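Local atomic coordinates of fatty acid-binding protein TM_1468 (Thermotoga maritima, PDB entry 1MGP), a protein that binds long-chain fatty acids such as palmitate and may play a role in lipid transport or fatty acid metabolism. Residues Asp65-Pro69 / Glu70-Asn74; His219-Gly223 / Glu224-Tyr228. All blocks are in the same frame, centred on the assembly; numbering follows the deposited sequence.

Interaction 1: Asp65-Pro69 / Glu70-Asn74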
loop_
_atom_site.group_PDB
_atom_site.type_symbol
_atom_site.label_atom_id
_atom_site.label_comp_id
_atom_site.label_asym_id
_atom_site.label_seq_id
_atom_site.Cartn_x
_atom_site.Cartn_y
_atom_site.Cartn_z
ATOM N N ASP A 65 -13.534 -2.583 -1.620
ATOM C CA ASP A 65 -12.630 -1.934 -0.680
ATOM C C ASP A 65 -12.451 -0.489 -1.164
ATOM O O ASP A 65 -11.506 -0.174 -1.886
ATOM C CB ASP A 65 -11.293 -2.690 -0.675
ATOM C CG ASP A 65 -10.272 -2.104 0.291
ATOM O OD1 ASP A 65 -10.633 -1.260 1.137
ATOM O OD2 ASP A 65 -9.092 -2.510 0.204
ATOM N N GLU A 66 -13.383 0.380 -0.784
ATOM C CA GLU A 66 -13.333 1.786 -1.182
ATOM C C GLU A 66 -12.586 2.612 -0.144
ATOM O O GLU A 66 -12.657 2.321 1.051
ATOM C CB GLU A 66 -14.757 2.327 -1.352
ATOM C CG GLU A 66 -15.545 1.641 -2.457
ATOM C CD GLU A 66 -15.282 2.238 -3.833
ATOM O OE1 GLU A 66 -14.159 2.734 -4.075
ATOM O OE2 GLU A 66 -16.200 2.197 -4.682
ATOM N N ARG A 67 -11.860 3.635 -0.595
ATOM C CA ARG A 67 -11.121 4.495 0.324
ATOM C C ARG A 67 -12.051 5.551 0.920
ATOM O O ARG A 67 -12.031 6.716 0.515
ATOM C CB ARG A 67 -9.944 5.189 -0.385
ATOM C CG ARG A 67 -8.827 4.264 -0.861
ATOM C CD ARG A 67 -8.211 3.457 0.288
ATOM N NE ARG A 67 -7.461 4.275 1.244
ATOM C CZ ARG A 67 -7.086 3.847 2.447
ATOM N NH1 ARG A 67 -7.399 2.620 2.834
ATOM N NH2 ARG A 67 -6.389 4.637 3.262
ATOM N N GLU A 68 -12.879 5.125 1.870
ATOM C CA GLU A 68 -13.820 6.007 2.564
ATOM C C GLU A 68 -13.561 5.778 4.048
ATOM O O GLU A 68 -13.627 4.641 4.528
ATOM C CB GLU A 68 -15.261 5.627 2.220
ATOM C CG GLU A 68 -15.531 5.561 0.727
ATOM C CD GLU A 68 -15.696 6.926 0.102
ATOM O OE1 GLU A 68 -15.069 7.888 0.593
ATOM O OE2 GLU A 68 -16.450 7.034 -0.891
ATOM N N PRO A 69 -13.273 6.855 4.799
ATOM C CA PRO A 69 -12.993 6.768 6.236
ATOM C C PRO A 69 -14.013 5.978 7.041
ATOM O O PRO A 69 -13.673 4.997 7.704
ATOM C CB PRO A 69 -12.941 8.234 6.673
ATOM C CG PRO A 69 -12.546 8.955 5.431
ATOM C CD PRO A 69 -13.352 8.263 4.371
ATOM N N GLU A 70 -15.265 6.413 6.981
ATOM C CA GLU A 70 -16.329 5.767 7.732
ATOM C C GLU A 70 -16.568 4.316 7.331
ATOM O O GLU A 70 -16.861 3.473 8.182
ATOM C CB GLU A 70 -17.630 6.578 7.612
ATOM C CG GLU A 70 -18.257 6.648 6.218
ATOM C CD GLU A 70 -17.364 7.312 5.179
ATOM O OE1 GLU A 70 -16.702 8.323 5.502
ATOM O OE2 GLU A 70 -17.341 6.827 4.026
ATOM N N GLU A 71 -16.433 4.017 6.043
ATOM C CA GLU A 71 -16.639 2.654 5.569
ATOM C C GLU A 71 -15.555 1.711 6.072
ATOM O O GLU A 71 -15.833 0.573 6.448
ATOM C CB GLU A 71 -16.692 2.628 4.041
ATOM C CG GLU A 71 -18.007 3.144 3.485
ATOM C CD GLU A 71 -18.052 3.130 1.971
ATOM O OE1 GLU A 71 -17.692 2.094 1.374
ATOM O OE2 GLU A 71 -18.458 4.154 1.382
ATOM N N ILE A 72 -14.315 2.184 6.073
ATOM C CA ILE A 72 -13.209 1.370 6.552
ATOM C C ILE A 72 -13.402 1.146 8.048
ATOM O O ILE A 72 -13.220 0.033 8.550
ATOM C CB ILE A 72 -11.860 2.063 6.263
ATOM C CG1 ILE A 72 -11.616 2.066 4.747
ATOM C CG2 ILE A 72 -10.726 1.357 7.004
ATOM C CD1 ILE A 72 -10.382 2.820 4.302
HETATM N N MSE A 73 -13.792 2.198 8.761
HETATM C CA MSE A 73 -14.023 2.074 10.196
HETATM C C MSE A 73 -15.138 1.067 10.486
HETATM O O MSE A 73 -15.064 0.317 11.456
HETATM C CB MSE A 73 -14.381 3.434 10.802
HETATM C CG MSE A 73 -13.196 4.383 10.941
HETATM SE SE MSE A 73 -13.664 5.974 11.944
HETATM C CE MSE A 73 -14.468 5.132 13.477
ATOM N N ASN A 74 -16.171 1.065 9.647
ATOM C CA ASN A 74 -17.295 0.144 9.800
ATOM C C ASN A 74 -16.792 -1.283 9.559
ATOM O O ASN A 74 -17.201 -2.219 10.241
ATOM C CB ASN A 74 -18.404 0.504 8.799
ATOM C CG ASN A 74 -19.599 -0.449 8.856
ATOM O OD1 ASN A 74 -19.507 -1.612 8.458
ATOM N ND2 ASN A 74 -20.730 0.050 9.352
HETATM O O HOH W 1 -18.066 4.343 -1.610
#

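Interaction 2: His219-Gly223 / Glu224-Tyr228. With PLM (palmitic acid), chain B.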
loop_
_atom_site.group_PDB
_atom_site.type_symbol
_atom_site.label_atom_id
_atom_site.label_comp_id
_atom_site.label_asym_id
_atom_site.label_seq_id
_atom_site.Cartn_x
_atom_site.Cartn_y
_atom_site.Cartn_z
ATOM N N HIS A 219 8.713 -7.621 6.522
ATOM C CA HIS A 219 9.067 -6.579 5.577
ATOM C C HIS A 219 8.905 -7.198 4.200
ATOM O O HIS A 219 8.918 -8.419 4.058
ATOM C CB HIS A 219 10.497 -6.073 5.788
ATOM C CG HIS A 219 11.558 -7.055 5.408
ATOM N ND1 HIS A 219 12.657 -6.701 4.654
ATOM C CD2 HIS A 219 11.712 -8.367 5.706
ATOM C CE1 HIS A 219 13.442 -7.752 4.504
ATOM N NE2 HIS A 219 12.893 -8.776 5.134
ATOM N N ILE A 220 8.713 -6.366 3.189
ATOM C CA ILE A 220 8.546 -6.891 1.848
ATOM C C ILE A 220 9.882 -6.857 1.134
ATOM O O ILE A 220 10.528 -5.816 1.064
ATOM C CB ILE A 220 7.525 -6.068 1.041
ATOM C CG1 ILE A 220 6.182 -6.044 1.781
ATOM C CG2 ILE A 220 7.368 -6.677 -0.356
ATOM C CD1 ILE A 220 5.069 -5.302 1.039
ATOM N N GLU A 221 10.297 -8.004 0.618
ATOM C CA GLU A 221 11.563 -8.094 -0.090
ATOM C C GLU A 221 11.324 -8.793 -1.413
ATOM O O GLU A 221 10.812 -9.911 -1.453
ATOM C CB GLU A 221 12.577 -8.877 0.743
ATOM C CG GLU A 221 13.977 -8.855 0.174
ATOM C CD GLU A 221 14.998 -9.364 1.164
ATOM O OE1 GLU A 221 14.929 -10.559 1.531
ATOM O OE2 GLU A 221 15.862 -8.564 1.581
ATOM N N ASN A 222 11.686 -8.121 -2.500
ATOM C CA ASN A 222 11.494 -8.677 -3.828
ATOM C C ASN A 222 10.028 -9.067 -4.020
ATOM O O ASN A 222 9.721 -10.115 -4.589
ATOM C CB ASN A 222 12.406 -9.891 -4.022
ATOM C CG ASN A 222 13.880 -9.518 -3.993
ATOM O OD1 ASN A 222 14.757 -10.382 -4.076
ATOM N ND2 ASN A 222 14.160 -8.224 -3.881
ATOM N N GLY A 223 9.130 -8.220 -3.521
ATOM C CA GLY A 223 7.702 -8.458 -3.667
ATOM C C GLY A 223 7.056 -9.533 -2.808
ATOM O O GLY A 223 5.876 -9.834 -2.993
ATOM N N GLU A 224 7.806 -10.115 -1.874
ATOM C CA GLU A 224 7.258 -11.162 -1.009
ATOM C C GLU A 224 7.283 -10.756 0.461
ATOM O O GLU A 224 8.144 -9.985 0.881
ATOM C CB GLU A 224 8.052 -12.463 -1.175
ATOM C CG GLU A 224 8.045 -13.026 -2.582
ATOM C CD GLU A 224 8.732 -14.377 -2.666
ATOM O OE1 GLU A 224 9.918 -14.468 -2.275
ATOM O OE2 GLU A 224 8.085 -15.345 -3.123
ATOM N N LEU A 225 6.337 -11.285 1.235
ATOM C CA LEU A 225 6.250 -10.984 2.659
ATOM C C LEU A 225 7.264 -11.832 3.423
ATOM O O LEU A 225 7.180 -13.059 3.427
ATOM C CB LEU A 225 4.842 -11.276 3.176
ATOM C CG LEU A 225 3.708 -10.504 2.498
ATOM C CD1 LEU A 225 2.386 -10.882 3.148
ATOM C CD2 LEU A 225 3.962 -9.003 2.614
ATOM N N ILE A 226 8.213 -11.174 4.078
ATOM C CA ILE A 226 9.247 -11.887 4.813
ATOM C C ILE A 226 9.225 -11.686 6.323
ATOM O O ILE A 226 9.597 -10.623 6.819
ATOM C CB ILE A 226 10.655 -11.481 4.324
ATOM C CG1 ILE A 226 10.761 -11.640 2.802
ATOM C CG2 ILE A 226 11.710 -12.315 5.052
ATOM C CD1 ILE A 226 10.443 -13.035 2.289
ATOM N N PRO A 227 8.784 -12.705 7.077
ATOM C CA PRO A 227 8.755 -12.579 8.538
ATOM C C PRO A 227 10.216 -12.620 8.971
ATOM O O PRO A 227 10.937 -13.545 8.595
ATOM C CB PRO A 227 8.007 -13.835 8.982
ATOM C CG PRO A 227 7.169 -14.191 7.792
ATOM C CD PRO A 227 8.101 -13.935 6.643
ATOM N N TYR A 228 10.674 -11.636 9.732
ATOM C CA TYR A 228 12.072 -11.658 10.141
ATOM C C TYR A 228 12.277 -11.658 11.649
ATOM O O TYR A 228 13.406 -11.782 12.113
ATOM C CB TYR A 228 12.845 -10.481 9.529
ATOM C CG TYR A 228 12.429 -9.111 10.030
ATOM C CD1 TYR A 228 11.367 -8.419 9.441
ATOM C CD2 TYR A 228 13.091 -8.511 11.105
ATOM C CE1 TYR A 228 10.974 -7.161 9.914
ATOM C CE2 TYR A 228 12.707 -7.259 11.585
ATOM C CZ TYR A 228 11.650 -6.590 10.986
ATOM O OH TYR A 228 11.276 -5.352 11.459
HETATM C C1 PLM B . -5.989 -10.426 -3.876
HETATM O O1 PLM B . -5.589 -10.481 -5.055
HETATM O O2 PLM B . -6.933 -11.125 -3.451
HETATM C C2 PLM B . -5.295 -9.464 -2.916
HETATM C C3 PLM B . -4.225 -10.129 -2.049
HETATM C C4 PLM B . -3.593 -9.104 -1.122
HETATM C C5 PLM B . -2.523 -9.719 -0.245
HETATM C C6 PLM B . -2.085 -8.780 0.853
HETATM C C7 PLM B . -1.037 -9.420 1.748
HETATM C C8 PLM B . -0.785 -8.572 2.980
HETATM C C9 PLM B . 0.395 -7.636 2.774
HETATM C CA PLM B . 0.366 -6.498 3.770
HETATM C CB PLM B . 1.589 -5.618 3.634
HETATM C CC PLM B . 1.529 -4.480 4.638
HETATM C CD PLM B . 2.748 -3.567 4.528
HETATM C CE PLM B . 2.662 -2.419 5.548
HETATM C CF PLM B . 3.846 -1.456 5.453
HETATM C CG PLM B . 3.574 -0.307 4.487
#

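Interaction 1: Asp65-Pro69 / Glu70-Asn74
Glu68 O, at the residue just before helix 69-81, receives the amide of Ile72 at 3.0 Å (Ile72 N to Glu68 O), with the donor nearly along the C=O axis. One residue on, the amide of Met73, present as selenomethionine, reaches Pro69 O at a similar length. These two bonds open the first turn of the helix, with Glu68 in the N-cap position and Pro69 leading the helix. Before it, an inverse gamma turn centred on Arg67 bends the chain through a weak bond from Glu68 N to Glu66 O. The side chains of Glu68 and Glu71 lie alongside each other and point the same way, their carboxylate planes 47° apart. Glu71 is extended beyond CG, which carries its OE2 to 3.3 Å from Glu68 CG, methylene against carboxylate. The two acids do not bond directly: Glu68 OE2 and Glu71 OE2 stand 4.2 Å apart, and one water donates a hydrogen to each, 3.2 Å to Glu68 OE2 and 3.0 Å to Glu71 OE2. On the buried side, Ile72 CG1 is anti to the carbonyl carbon and the chain runs on extended (chi2 175°), which carries CD1 out over one face of the Arg67 guanidinium, 3.3 Å from Arg67 NH1. The polar end of Arg67 is held by Val38 O and Pro288 O, and Phe40 packs against both Arg67 and Ile72. With an alanine here in place of Glu71, the water would probably lose one of its two acceptors, and Glu68 would be left without the chain beside it and freer to turn. Three acids, Glu68, Glu70 and Glu71, thus crowd the start of the helix, where the helix dipole probably offsets part of their mutual repulsion and the water shared by Glu68 and Glu71 may ease some of what remains between those two.

Interaction 2: His219-Gly223 / Glu224-Tyr228
The imidazole of His219 crosses Ile226 obliquely, and its CD2 edge meets Ile226 O in the ring plane at 3.3 Å. With CG lodged between the backbone N and the carbonyl carbon (chi1 70°), the ring leans over the neighbouring strand, so that His219 NE2 also comes within 3.6 Å of Ile226 CB. Tyr228 stands beside it, its ring plane turned 84° from that of the histidine, and the closest atoms, His219 CD2 and Tyr228 CD1, are 3.8 Å apart. Ile226 O lies at the edge of the tyrosine ring as well; its hydrogen-bond donor, His219 N, sits above the carbonyl plane. Beyond the pair, Lys244 of helix 234-246 makes a cation-pi contact with Tyr228 and touches His219. On the other face of the sheet, Ile220 and Leu225 run side by side in the same direction, Ile220 CG1 3.8 Å from Leu225 CD2, and Leu225 CD1 meets C9 of the palmitic acid at 3.8 Å. Backbone bonds tie His219 to Ile226 and Glu221 to Glu224, two in each antiparallel pair, and a type I' turn from Glu221 to Glu224 closes the hairpin, with Asn222 and Gly223 as its two-residue loop. Both take the positive phi values the turn requires, and Gly223 O bonds to Ser117 OG. The two faces therefore differ in chemistry: one sets the two rings of His219 and Tyr228 against helix 234-246, beside Ile226, whereas on the other aliphatic branches present a greasy surface to the middle of the fatty-acid chain, whose head is hydrogen-bonded by Thr88 and Ser121.

In the fold
Interaction 1 comes first along the chain, where the loop after strand 62-64 enters helix 69-81; interaction 2 follows much later, in the hairpin of strands 214-221 and 224-232. Their centres are 27 Å apart, on opposite sides of the centre of the chain, and their nearest atoms are about 14 Å apart. Strand 62-64 belongs to one six-stranded mixed sheet, whereas the hairpin forms the 224-232 margin of the other, in keeping with the two-domain, mixed alpha/beta build. The fatty acid relates to both unequally: Leu225 of interaction 2 touches its chain, but the Arg67 side chain of interaction 1 remains about 11 Å away. Of these two contacts, the hairpin is the one that lines the lipid site directly.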